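PDB 6XJ6: Pgp2, which binds peptidoglycan through a pocket on its accessory NTF2-like domain, directs helical cell shape, and probably trims the cell wall as an LD-carboxypeptidase. Local coordinates for residues F53-I58 against N141-K146; G64-E69 against T99-L104; G70-P75 against D129-R134; M159-E162 against I166-K169. One frame throughout, in Å; residues are numbered along the deposited sequence.

Contact 1 of 4, residues F53-I58 against N141-K146; sequences FEQKEI and NNNLEK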
loop_
_atom_site.group_PDB
_atom_site.type_symbol
_atom_site.label_atom_id
_atom_site.label_comp_id
_atom_site.label_asym_id
_atom_site.label_seq_id
_atom_site.Cartn_x
_atom_site.Cartn_y
_atom_site.Cartn_z
ATOM N N PHE A 53 -15.925 -10.819 6.283
ATOM C CA PHE A 53 -15.843 -11.968 5.398
ATOM C C PHE A 53 -14.629 -12.794 5.789
ATOM O O PHE A 53 -13.603 -12.259 6.225
ATOM C CB PHE A 53 -15.729 -11.546 3.926
ATOM C CG PHE A 53 -15.556 -12.701 2.976
ATOM C CD1 PHE A 53 -16.654 -13.302 2.390
ATOM C CD2 PHE A 53 -14.296 -13.185 2.665
ATOM C CE1 PHE A 53 -16.508 -14.371 1.533
ATOM C CE2 PHE A 53 -14.143 -14.258 1.801
ATOM C CZ PHE A 53 -15.242 -14.844 1.230
ATOM N N GLU A 54 -14.757 -14.105 5.622
ATOM C CA GLU A 54 -13.636 -14.999 5.851
ATOM C C GLU A 54 -13.819 -16.255 5.016
ATOM O O GLU A 54 -14.922 -16.806 4.943
ATOM C CB GLU A 54 -13.545 -15.371 7.333
ATOM C CG GLU A 54 -12.505 -16.423 7.655
ATOM C CD GLU A 54 -12.502 -16.752 9.125
ATOM O OE1 GLU A 54 -11.873 -15.998 9.893
ATOM O OE2 GLU A 54 -13.174 -17.733 9.517
ATOM N N GLN A 55 -12.733 -16.704 4.390
ATOM C CA GLN A 55 -12.689 -18.059 3.855
ATOM C C GLN A 55 -11.348 -18.684 4.198
ATOM O O GLN A 55 -10.300 -18.059 4.014
ATOM C CB GLN A 55 -12.909 -18.127 2.339
ATOM C CG GLN A 55 -13.232 -19.550 1.895
ATOM C CD GLN A 55 -12.956 -19.816 0.433
ATOM O OE1 GLN A 55 -13.669 -19.334 -0.447
ATOM N NE2 GLN A 55 -11.922 -20.606 0.166
ATOM N N LYS A 56 -11.395 -19.916 4.690
ATOM C CA LYS A 56 -10.199 -20.705 4.929
ATOM C C LYS A 56 -9.976 -21.654 3.754
ATOM O O LYS A 56 -10.847 -21.848 2.901
ATOM C CB LYS A 56 -10.319 -21.452 6.265
ATOM C CG LYS A 56 -10.598 -20.500 7.448
ATOM C CD LYS A 56 -10.640 -21.198 8.806
ATOM C CE LYS A 56 -10.898 -20.186 9.918
ATOM N NZ LYS A 56 -11.107 -20.816 11.255
ATOM N N GLU A 57 -8.772 -22.223 3.699
ATOM C CA GLU A 57 -8.400 -23.172 2.647
ATOM C C GLU A 57 -8.525 -22.558 1.247
ATOM O O GLU A 57 -8.963 -23.209 0.295
ATOM C CB GLU A 57 -9.177 -24.488 2.778
ATOM C CG GLU A 57 -8.947 -25.174 4.129
ATOM C CD GLU A 57 -9.722 -26.472 4.296
ATOM O OE1 GLU A 57 -10.270 -26.982 3.298
ATOM O OE2 GLU A 57 -9.782 -26.980 5.437
ATOM N N ILE A 58 -8.133 -21.293 1.120
ATOM C CA ILE A 58 -8.100 -20.626 -0.178
ATOM C C ILE A 58 -6.966 -21.207 -1.013
ATOM O O ILE A 58 -6.090 -21.908 -0.494
ATOM C CB ILE A 58 -7.918 -19.101 -0.032
ATOM C CG1 ILE A 58 -6.471 -18.777 0.375
ATOM C CG2 ILE A 58 -8.929 -18.537 0.955
ATOM C CD1 ILE A 58 -6.193 -17.309 0.634
ATOM N N ASN A 141 -16.731 -20.384 -5.476
ATOM C CA ASN A 141 -17.749 -19.603 -6.170
ATOM C C ASN A 141 -18.938 -19.300 -5.267
ATOM O O ASN A 141 -19.523 -18.215 -5.359
ATOM C CB ASN A 141 -18.199 -20.331 -7.436
ATOM C CG ASN A 141 -17.117 -20.357 -8.485
ATOM O OD1 ASN A 141 -16.183 -19.557 -8.433
ATOM N ND2 ASN A 141 -17.223 -21.284 -9.431
ATOM N N ASN A 142 -19.284 -20.231 -4.374
ATOM C CA ASN A 142 -20.415 -20.060 -3.470
ATOM C C ASN A 142 -20.146 -19.052 -2.362
ATOM O O ASN A 142 -21.063 -18.759 -1.585
ATOM C CB ASN A 142 -20.792 -21.407 -2.848
ATOM C CG ASN A 142 -19.646 -22.038 -2.077
ATOM O OD1 ASN A 142 -18.647 -21.385 -1.776
ATOM N ND2 ASN A 142 -19.788 -23.317 -1.752
ATOM N N ASN A 143 -18.916 -18.544 -2.251
ATOM C CA ASN A 143 -18.583 -17.477 -1.322
ATOM C C ASN A 143 -18.371 -16.141 -2.015
ATOM O O ASN A 143 -18.225 -15.123 -1.331
ATOM C CB ASN A 143 -17.313 -17.834 -0.537
ATOM C CG ASN A 143 -17.490 -19.077 0.317
ATOM O OD1 ASN A 143 -18.594 -19.379 0.781
ATOM N ND2 ASN A 143 -16.402 -19.808 0.529
ATOM N N LEU A 144 -18.358 -16.112 -3.349
ATOM C CA LEU A 144 -17.967 -14.900 -4.057
ATOM C C LEU A 144 -19.058 -13.844 -4.041
ATOM O O LEU A 144 -18.745 -12.649 -4.087
ATOM C CB LEU A 144 -17.563 -15.226 -5.492
ATOM C CG LEU A 144 -16.070 -15.474 -5.671
ATOM C CD1 LEU A 144 -15.813 -15.980 -7.072
ATOM C CD2 LEU A 144 -15.241 -14.220 -5.419
ATOM N N GLU A 145 -20.330 -14.245 -3.992
ATOM C CA GLU A 145 -21.395 -13.257 -3.865
ATOM C C GLU A 145 -21.270 -12.493 -2.556
ATOM O O GLU A 145 -21.426 -11.268 -2.529
ATOM C CB GLU A 145 -22.768 -13.923 -3.977
ATOM C CG GLU A 145 -23.125 -14.365 -5.388
ATOM C CD GLU A 145 -23.194 -13.206 -6.366
ATOM O OE1 GLU A 145 -23.192 -12.039 -5.914
ATOM O OE2 GLU A 145 -23.247 -13.462 -7.587
ATOM N N LYS A 146 -20.963 -13.196 -1.460
ATOM C CA LYS A 146 -20.787 -12.513 -0.184
ATOM C C LYS A 146 -19.568 -11.603 -0.217
ATOM O O LYS A 146 -19.623 -10.464 0.260
ATOM C CB LYS A 146 -20.674 -13.518 0.961
ATOM C CG LYS A 146 -20.424 -12.838 2.314
ATOM C CD LYS A 146 -20.414 -13.806 3.492
ATOM C CE LYS A 146 -20.158 -13.052 4.799
ATOM N NZ LYS A 146 -20.250 -13.919 6.010
HETATM O O HOH W 1 -17.558 -15.014 5.806
#
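Phe-53, Gln-55, Asn-143 and Lys-146 form a strand-on-helix packing contact at the edge of a five-stranded mixed sheet. Strand 53-56 and helix 141-146 run nearly antiparallel, at 164°, with their axes 9.6 Å apart at the closest. CB of Phe-53 points to the helix, and with CG anti to the backbone N (chi1 176°) the ring reaches it. Its CE1 lies 3.4 Å from the carbonyl O of Asn-143, and its CZ lies 4.0 Å from CB of the same residue. Lys-146 runs its extended chain past the ring, with CG at the ring edge, 3.8 Å from CD1 of Phe-53. Strand 48-56 is one of the two outer strands of the sheet in the YkuD-type L,D-transpeptidase domain, and helix 141-151 packs against it. Phe-147, one residue further along that helix, adds an edge-to-face ring contact to Phe-53. The polar part is a nearly straight hydrogen bond from Asn-143 ND2 to Gln-55 OE1, 2.9 Å long. The donor stands above the carbonyl plane of Gln-55, and the two amide planes are 59° apart. Phe-140 N is a second donor to the same OE1, so two N-H groups grip this oxygen. Water 1 links Lys-146 NZ to the backbone N of Glu-54.

Contact 2 of 4, residues G64-E69 against T99-L104; sequences GDKKIE and TTYPNL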
loop_
_atom_site.group_PDB
_atom_site.type_symbol
_atom_site.label_atom_id
_atom_site.label_comp_id
_atom_site.label_asym_id
_atom_site.label_seq_id
_atom_site.Cartn_x
_atom_site.Cartn_y
_atom_site.Cartn_z
ATOM N N GLY A 64 6.912 -17.256 -1.930
ATOM C CA GLY A 64 8.002 -16.400 -2.334
ATOM C C GLY A 64 7.513 -15.062 -2.859
ATOM O O GLY A 64 6.369 -14.901 -3.283
ATOM N N ASP A 65 8.422 -14.091 -2.817
ATOM C CA ASP A 65 8.181 -12.746 -3.321
ATOM C C ASP A 65 8.051 -12.776 -4.845
ATOM O O ASP A 65 8.931 -13.293 -5.539
ATOM C CB ASP A 65 9.387 -11.894 -2.904
ATOM C CG ASP A 65 9.206 -10.408 -3.164
ATOM O OD1 ASP A 65 8.141 -9.848 -2.827
ATOM O OD2 ASP A 65 10.171 -9.794 -3.678
ATOM N N LYS A 66 6.948 -12.239 -5.372
ATOM C CA LYS A 66 6.801 -12.154 -6.823
ATOM C C LYS A 66 7.815 -11.177 -7.398
ATOM O O LYS A 66 8.066 -10.111 -6.832
ATOM C CB LYS A 66 5.392 -11.710 -7.234
ATOM C CG LYS A 66 5.223 -11.687 -8.777
ATOM C CD LYS A 66 3.788 -11.445 -9.234
ATOM C CE LYS A 66 3.680 -11.435 -10.765
ATOM N NZ LYS A 66 3.969 -12.760 -11.389
ATOM N N LYS A 67 8.377 -11.541 -8.542
ATOM C CA LYS A 67 9.397 -10.727 -9.190
ATOM C C LYS A 67 9.099 -10.466 -10.655
ATOM O O LYS A 67 9.377 -9.370 -11.147
ATOM C CB LYS A 67 10.765 -11.421 -9.090
ATOM C CG LYS A 67 11.179 -11.834 -7.692
ATOM C CD LYS A 67 11.724 -10.674 -6.895
ATOM C CE LYS A 67 12.404 -11.170 -5.632
ATOM N NZ LYS A 67 13.021 -10.070 -4.843
ATOM N N ILE A 68 8.547 -11.446 -11.372
ATOM C CA ILE A 68 8.469 -11.372 -12.826
ATOM C C ILE A 68 7.184 -12.010 -13.322
ATOM O O ILE A 68 6.599 -12.882 -12.674
ATOM C CB ILE A 68 9.675 -12.042 -13.530
ATOM C CG1 ILE A 68 9.818 -13.502 -13.090
ATOM C CG2 ILE A 68 10.941 -11.256 -13.254
ATOM C CD1 ILE A 68 10.774 -14.310 -13.960
ATOM N N GLU A 69 6.759 -11.570 -14.501
ATOM C CA GLU A 69 5.792 -12.320 -15.284
ATOM C C GLU A 69 6.279 -13.753 -15.459
ATOM O O GLU A 69 7.407 -13.992 -15.907
ATOM C CB GLU A 69 5.644 -11.649 -16.652
ATOM C CG GLU A 69 4.778 -12.406 -17.653
ATOM C CD GLU A 69 3.325 -12.463 -17.247
ATOM O OE1 GLU A 69 2.911 -11.637 -16.414
ATOM O OE2 GLU A 69 2.590 -13.325 -17.773
ATOM N N THR A 99 -6.271 -6.666 -8.472
ATOM C CA THR A 99 -5.380 -5.921 -7.597
ATOM C C THR A 99 -4.449 -5.067 -8.445
ATOM O O THR A 99 -4.300 -5.275 -9.651
ATOM C CB THR A 99 -4.525 -6.828 -6.700
ATOM O OG1 THR A 99 -3.401 -7.333 -7.441
ATOM C CG2 THR A 99 -5.326 -7.985 -6.106
ATOM N N THR A 100 -3.794 -4.106 -7.791
ATOM C CA THR A 100 -2.944 -3.143 -8.478
ATOM C C THR A 100 -1.497 -3.608 -8.651
ATOM O O THR A 100 -0.626 -2.775 -8.926
ATOM C CB THR A 100 -2.975 -1.803 -7.750
ATOM O OG1 THR A 100 -2.709 -2.025 -6.362
ATOM C CG2 THR A 100 -4.335 -1.152 -7.915
ATOM N N TYR A 101 -1.213 -4.899 -8.514
ATOM C CA TYR A 101 0.140 -5.366 -8.795
ATOM C C TYR A 101 0.479 -5.111 -10.265
ATOM O O TYR A 101 -0.315 -5.462 -11.151
ATOM C CB TYR A 101 0.340 -6.854 -8.496
ATOM C CG TYR A 101 1.755 -7.270 -8.843
ATOM C CD1 TYR A 101 2.779 -7.181 -7.910
ATOM C CD2 TYR A 101 2.079 -7.686 -10.123
ATOM C CE1 TYR A 101 4.079 -7.514 -8.236
ATOM C CE2 TYR A 101 3.378 -8.016 -10.456
ATOM C CZ TYR A 101 4.371 -7.935 -9.504
ATOM O OH TYR A 101 5.669 -8.259 -9.818
ATOM N N PRO A 102 1.655 -4.547 -10.571
ATOM C CA PRO A 102 2.715 -4.070 -9.681
ATOM C C PRO A 102 2.465 -2.643 -9.229
ATOM O O PRO A 102 2.045 -1.796 -10.023
ATOM C CB PRO A 102 3.964 -4.132 -10.569
ATOM C CG PRO A 102 3.447 -3.868 -11.928
ATOM C CD PRO A 102 2.069 -4.484 -11.985
ATOM N N ASN A 103 2.712 -2.380 -7.950
ATOM C CA ASN A 103 2.611 -1.023 -7.445
ATOM C C ASN A 103 3.905 -0.268 -7.750
ATOM O O ASN A 103 4.831 -0.786 -8.383
ATOM C CB ASN A 103 2.213 -1.025 -5.967
ATOM C CG ASN A 103 3.295 -1.581 -5.053
ATOM O OD1 ASN A 103 4.486 -1.442 -5.314
ATOM N ND2 ASN A 103 2.875 -2.192 -3.952
ATOM N N LEU A 104 3.962 0.989 -7.318
ATOM C CA LEU A 104 5.110 1.825 -7.658
ATOM C C LEU A 104 6.408 1.235 -7.117
ATOM O O LEU A 104 7.440 1.260 -7.795
ATOM C CB LEU A 104 4.903 3.238 -7.121
ATOM C CG LEU A 104 6.065 4.199 -7.360
ATOM C CD1 LEU A 104 6.264 4.465 -8.838
ATOM C CD2 LEU A 104 5.816 5.487 -6.594
#
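Lys-66 lays its aliphatic chain over one face of the Tyr-101 ring, and this pair makes up most of the contact. It is a CH-pi interaction: CD of Lys-66 stands 3.9 Å from the centroid of the Tyr-101 ring, 26° off the normal. CE of Lys-66 goes on toward the rim, 3.4 Å from CE2 of Tyr-101. CG of Lys-66 lies near the phenol end, 3.6 Å from OH of Tyr-101. The lysine chain is extended as far as CE and then bends (chi4 66°). That bend turns NZ of Lys-66 to the carbonyl O of Ile-68, at 2.9 Å. Asp-71 OD1 adds a salt bridge to the ammonium. The opposite face of the Tyr-101 ring carries CB of Pro-102, 3.8 Å above the plane. A cis peptide bond joins Tyr-101 to this proline, so the ring folds back over its own neighbour. The phenol OH is hydrogen-bonded to the backbone O of Thr-112. The outer side is looser. Lys-67 and Ile-68 point away from the 99-104 segment and are exposed. Lys-67 O comes no nearer than 4.1 Å to Tyr-101 OH. Lys-67 NZ forms a salt bridge with Asp-65 OD2, 3.1 Å long. An aromatic ring packed on the proline that follows it is well known for aromatic-cis-proline pairs. Here the pair leads into helix 104-108, with Asn-103 as N-cap, in the L,D-transpeptidase domain.

Contact 3 of 4, residues G70-P75 against D129-R134; sequences GDLKTP and DEFKTR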
loop_
_atom_site.group_PDB
_atom_site.type_symbol
_atom_site.label_atom_id
_atom_site.label_comp_id
_atom_site.label_asym_id
_atom_site.label_seq_id
_atom_site.Cartn_x
_atom_site.Cartn_y
_atom_site.Cartn_z
ATOM N N GLY A 70 5.430 -14.707 -15.088
ATOM C CA GLY A 70 5.709 -16.106 -15.314
ATOM C C GLY A 70 6.209 -16.880 -14.112
ATOM O O GLY A 70 6.346 -18.107 -14.209
ATOM N N ASP A 71 6.475 -16.218 -12.981
ATOM C CA ASP A 71 6.957 -16.949 -11.812
ATOM C C ASP A 71 5.838 -17.568 -10.982
ATOM O O ASP A 71 6.132 -18.337 -10.062
ATOM C CB ASP A 71 7.910 -16.104 -10.947
ATOM C CG ASP A 71 7.244 -14.896 -10.293
ATOM O OD1 ASP A 71 6.000 -14.820 -10.235
ATOM O OD2 ASP A 71 8.004 -14.023 -9.816
ATOM N N LEU A 72 4.576 -17.274 -11.295
ATOM C CA LEU A 72 3.415 -17.915 -10.685
ATOM C C LEU A 72 3.213 -17.534 -9.225
ATOM O O LEU A 72 2.344 -18.111 -8.552
ATOM C CB LEU A 72 3.476 -19.442 -10.816
ATOM C CG LEU A 72 3.660 -19.996 -12.227
ATOM C CD1 LEU A 72 3.648 -21.513 -12.169
ATOM C CD2 LEU A 72 2.578 -19.479 -13.164
ATOM N N LYS A 73 3.966 -16.573 -8.712
ATOM C CA LYS A 73 3.884 -16.232 -7.304
ATOM C C LYS A 73 2.783 -15.214 -7.060
ATOM O O LYS A 73 2.478 -14.375 -7.912
ATOM C CB LYS A 73 5.222 -15.678 -6.815
ATOM C CG LYS A 73 6.325 -16.724 -6.806
ATOM C CD LYS A 73 7.693 -16.116 -6.603
ATOM C CE LYS A 73 8.766 -17.200 -6.611
ATOM N NZ LYS A 73 10.143 -16.636 -6.565
ATOM N N THR A 74 2.181 -15.300 -5.866
ATOM C CA THR A 74 1.280 -14.245 -5.418
ATOM C C THR A 74 2.091 -13.143 -4.738
ATOM O O THR A 74 2.892 -13.436 -3.839
ATOM C CB THR A 74 0.247 -14.809 -4.452
ATOM O OG1 THR A 74 -0.638 -15.679 -5.166
ATOM C CG2 THR A 74 -0.575 -13.697 -3.802
ATOM N N PRO A 75 1.928 -11.886 -5.145
ATOM C CA PRO A 75 2.723 -10.814 -4.534
ATOM C C PRO A 75 2.389 -10.572 -3.070
ATOM O O PRO A 75 1.234 -10.653 -2.636
ATOM C CB PRO A 75 2.410 -9.579 -5.387
ATOM C CG PRO A 75 1.246 -9.911 -6.199
ATOM C CD PRO A 75 1.044 -11.396 -6.214
ATOM N N ASP A 129 -4.899 -25.334 -8.211
ATOM C CA ASP A 129 -3.807 -25.541 -7.268
ATOM C C ASP A 129 -2.897 -24.324 -7.349
ATOM O O ASP A 129 -3.133 -23.405 -8.136
ATOM C CB ASP A 129 -3.066 -26.853 -7.544
ATOM C CG ASP A 129 -2.387 -26.879 -8.908
ATOM O OD1 ASP A 129 -1.958 -25.818 -9.405
ATOM O OD2 ASP A 129 -2.287 -27.980 -9.494
ATOM N N GLU A 130 -1.852 -24.319 -6.518
ATOM C CA GLU A 130 -0.997 -23.144 -6.409
ATOM C C GLU A 130 -0.281 -22.815 -7.712
ATOM O O GLU A 130 0.200 -21.686 -7.867
ATOM C CB GLU A 130 0.019 -23.326 -5.279
ATOM C CG GLU A 130 0.896 -24.561 -5.433
ATOM C CD GLU A 130 1.943 -24.685 -4.342
ATOM O OE1 GLU A 130 2.235 -23.675 -3.668
ATOM O OE2 GLU A 130 2.476 -25.802 -4.161
ATOM N N PHE A 131 -0.211 -23.753 -8.656
ATOM C CA PHE A 131 0.446 -23.494 -9.931
ATOM C C PHE A 131 -0.490 -22.913 -10.984
ATOM O O PHE A 131 -0.014 -22.258 -11.918
ATOM C CB PHE A 131 1.073 -24.787 -10.474
ATOM C CG PHE A 131 2.133 -25.364 -9.580
ATOM C CD1 PHE A 131 3.439 -24.916 -9.660
ATOM C CD2 PHE A 131 1.820 -26.340 -8.651
ATOM C CE1 PHE A 131 4.415 -25.433 -8.834
ATOM C CE2 PHE A 131 2.792 -26.858 -7.818
ATOM C CZ PHE A 131 4.091 -26.403 -7.910
ATOM N N LYS A 132 -1.802 -23.107 -10.846
ATOM C CA LYS A 132 -2.739 -22.780 -11.916
ATOM C C LYS A 132 -3.302 -21.363 -11.836
ATOM O O LYS A 132 -3.786 -20.845 -12.852
ATOM C CB LYS A 132 -3.889 -23.795 -11.920
ATOM C CG LYS A 132 -3.482 -25.124 -12.534
ATOM C CD LYS A 132 -4.336 -26.281 -12.056
ATOM C CE LYS A 132 -3.888 -27.589 -12.708
ATOM N NZ LYS A 132 -2.408 -27.799 -12.624
ATOM N N THR A 133 -3.240 -20.716 -10.681
ATOM C CA THR A 133 -3.825 -19.387 -10.563
ATOM C C THR A 133 -2.940 -18.298 -11.146
ATOM O O THR A 133 -3.396 -17.156 -11.252
ATOM C CB THR A 133 -4.127 -19.037 -9.097
ATOM O OG1 THR A 133 -2.901 -18.838 -8.381
ATOM C CG2 THR A 133 -4.948 -20.128 -8.424
ATOM N N ARG A 134 -1.705 -18.617 -11.531
ATOM C CA ARG A 134 -0.751 -17.618 -12.018
ATOM C C ARG A 134 -0.641 -16.438 -11.052
ATOM O O ARG A 134 -0.508 -15.281 -11.454
ATOM C CB ARG A 134 -1.084 -17.172 -13.443
ATOM C CG ARG A 134 -1.059 -18.308 -14.454
ATOM C CD ARG A 134 -1.032 -17.782 -15.879
ATOM N NE ARG A 134 -2.110 -16.828 -16.119
ATOM C CZ ARG A 134 -2.149 -15.973 -17.137
ATOM N NH1 ARG A 134 -1.166 -15.935 -18.030
ATOM N NH2 ARG A 134 -3.181 -15.149 -17.264
HETATM O O HOH W 2 0.251 -19.534 -9.575
HETATM O O HOH W 3 2.127 -14.587 -10.628
#
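Leu-72 reaches across to Phe-131 and Arg-134, and its side chain carries the apolar part of this surface contact between two loops. Its CB points past the 129-134 loop rather than at it. CG sits beside the backbone N (chi1 -54°), which brings both methyl groups to the other loop. CD1 of Leu-72 lies 3.7 Å from the carbonyl O of Phe-131. It also meets the ring of that residue at its edge, 4.2 Å from the ring's own CD1. CD2 of Leu-72 takes the other neighbour and packs 4.0 Å from both CA and CG of Arg-134. The polar backbone is joined through water. Water 2 donates to Leu-72 O and to Glu-130 O, each at 2.7 Å. Water 3 donates to Lys-73 O and, weakly, to Arg-134 O. Each loop is shaped by an Asx turn: Asp-71 OD1 accepts from Lys-73 N at 3.1 Å, and Asp-129 OD1 accepts from Phe-131 N at 2.8 Å. Leu-72 also touches Leu-62. The 70-75 loop leads to strand 77-80, while the 129-134 loop runs between strands 117-119 and 137-138, just ahead of Cys-136, the predicted nucleophile.

Contact 4 of 4, residues M159-E162 against I166-K169; sequences MTEE and IRAK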
loop_
_atom_site.group_PDB
_atom_site.type_symbol
_atom_site.label_atom_id
_atom_site.label_comp_id
_atom_site.label_asym_id
_atom_site.label_seq_id
_atom_site.Cartn_x
_atom_site.Cartn_y
_atom_site.Cartn_z
ATOM N N MET A 159 -4.002 -6.481 1.377
ATOM C CA MET A 159 -2.832 -6.669 2.216
ATOM C C MET A 159 -2.533 -8.159 2.194
ATOM O O MET A 159 -3.333 -8.964 2.674
ATOM C CB MET A 159 -3.133 -6.170 3.629
ATOM C CG MET A 159 -2.002 -6.343 4.607
ATOM S SD MET A 159 -2.412 -5.560 6.173
ATOM C CE MET A 159 -1.106 -6.205 7.206
ATOM N N THR A 160 -1.406 -8.534 1.595
ATOM C CA THR A 160 -1.052 -9.934 1.426
ATOM C C THR A 160 0.248 -10.233 2.152
ATOM O O THR A 160 1.288 -9.631 1.855
ATOM C CB THR A 160 -0.963 -10.299 -0.048
ATOM O OG1 THR A 160 -2.228 -9.995 -0.648
ATOM C CG2 THR A 160 -0.655 -11.778 -0.219
ATOM N N GLU A 161 0.167 -11.152 3.106
ATOM C CA GLU A 161 1.285 -11.631 3.899
ATOM C C GLU A 161 1.809 -12.939 3.327
ATOM O O GLU A 161 1.058 -13.745 2.769
ATOM C CB GLU A 161 0.829 -11.920 5.333
ATOM C CG GLU A 161 0.254 -10.740 6.050
ATOM C CD GLU A 161 -0.357 -11.095 7.386
ATOM O OE1 GLU A 161 -0.864 -12.226 7.562
ATOM O OE2 GLU A 161 -0.350 -10.219 8.276
ATOM N N GLU A 162 3.107 -13.171 3.514
ATOM C CA GLU A 162 3.691 -14.453 3.140
ATOM C C GLU A 162 3.476 -15.486 4.236
ATOM O O GLU A 162 2.910 -16.556 3.998
ATOM C CB GLU A 162 5.186 -14.282 2.878
ATOM C CG GLU A 162 5.911 -15.545 2.475
ATOM C CD GLU A 162 5.689 -15.932 1.034
ATOM O OE1 GLU A 162 6.200 -17.003 0.650
ATOM O OE2 GLU A 162 5.015 -15.177 0.310
ATOM N N ILE A 166 1.687 -9.423 10.043
ATOM C CA ILE A 166 2.236 -8.076 9.970
ATOM C C ILE A 166 1.151 -7.119 10.430
ATOM O O ILE A 166 0.071 -7.062 9.834
ATOM C CB ILE A 166 2.708 -7.743 8.545
ATOM C CG1 ILE A 166 3.715 -8.799 8.067
ATOM C CG2 ILE A 166 3.310 -6.353 8.481
ATOM C CD1 ILE A 166 4.868 -9.046 9.008
ATOM N N ARG A 167 1.418 -6.392 11.513
ATOM C CA ARG A 167 0.463 -5.417 12.009
ATOM C C ARG A 167 1.156 -4.099 12.304
ATOM O O ARG A 167 2.298 -4.070 12.779
ATOM C CB ARG A 167 -0.234 -5.919 13.265
ATOM C CG ARG A 167 -1.036 -7.196 13.053
ATOM C CD ARG A 167 -2.232 -6.996 12.125
ATOM N NE ARG A 167 -3.028 -8.218 12.045
ATOM C CZ ARG A 167 -2.818 -9.204 11.176
ATOM N NH1 ARG A 167 -1.849 -9.121 10.274
ATOM N NH2 ARG A 167 -3.591 -10.282 11.203
ATOM N N ALA A 168 0.451 -3.013 12.007
ATOM C CA ALA A 168 0.945 -1.688 12.333
ATOM C C ALA A 168 0.976 -1.492 13.841
ATOM O O ALA A 168 0.206 -2.106 14.594
ATOM C CB ALA A 168 0.057 -0.626 11.696
ATOM N N LYS A 169 1.881 -0.624 14.282
ATOM C CA LYS A 169 2.034 -0.286 15.687
ATOM C C LYS A 169 1.780 1.204 15.865
ATOM O O LYS A 169 2.174 2.016 15.026
ATOM C CB LYS A 169 3.439 -0.654 16.193
ATOM C CG LYS A 169 3.810 -2.123 15.978
ATOM C CD LYS A 169 2.875 -3.067 16.729
ATOM C CE LYS A 169 2.940 -4.486 16.181
ATOM N NZ LYS A 169 1.902 -5.358 16.801
HETATM O O HOH W 4 -2.663 -12.379 9.488
#
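The chain leaves strand 156-161, turns, and comes back past its end, with the CA atoms of Glu-161 and Ile-166 7.1 Å apart. The carboxylate of Glu-161 bridges the gap. Its OE2 takes two bonds, which arrive from opposite faces of the carboxylate plane. One is a nearly straight bond from the backbone N of Ile-166 to Glu-161 OE2, 2.8 Å long, from well above the plane. The other is a salt bridge from NH1 of Arg-167 to the same OE2, 2.7 Å long, on the syn side. The arginine bends at chi2 (-66°), and this folds its tip back although its CB points away. NH1 also bonds to the carbonyl O of Ile-166, with both acceptors lying in the guanidinium plane. Two in-plane acceptors on one nitrogen would fix the rotation of the guanidinium. Strand 156-161 is an inner strand of the five-stranded sheet in the L,D-transpeptidase domain, and the segment after it leads to helix 170-188. Met-159 and Ala-168 both pack on Pro-240 of strand 232-240. Asn-33 ND2 bonds to Glu-161 OE1; water 4 donates to the same oxygen and accepts from Arg-167 NH2. Beside this polar group, the extended chain of Met-159 brings CE to the backbone of Ile-166, and the same methyl lies 4.3 Å from CB of Ile-166.

How the contacts relate
Contacts 2 and 3 are the closest pair, with centres 11 Å apart. Lys-66 NZ and Asp-71 OD1 join them in a 3.1 Å salt bridge, and Pro-75 CB packs 3.5 Å from Tyr-101 CD1. Contact 4 meets contact 2 where Gly-64 N lies 2.7 Å from Glu-162 OE1, a probable hydrogen bond. It meets contact 3 where Thr-160 packs on Thr-74 and Pro-75. Contact 1 touches none of them; its centre is 19 to 23 Å from theirs. Three contacts lie around the predicted active site: the side chain of Arg-134 is about 6 Å from that of Cys-136, the side chain of Lys-66 is about 9 Å from that of Cys-136, and that of Gln-55 is about 11 Å from that of His-119.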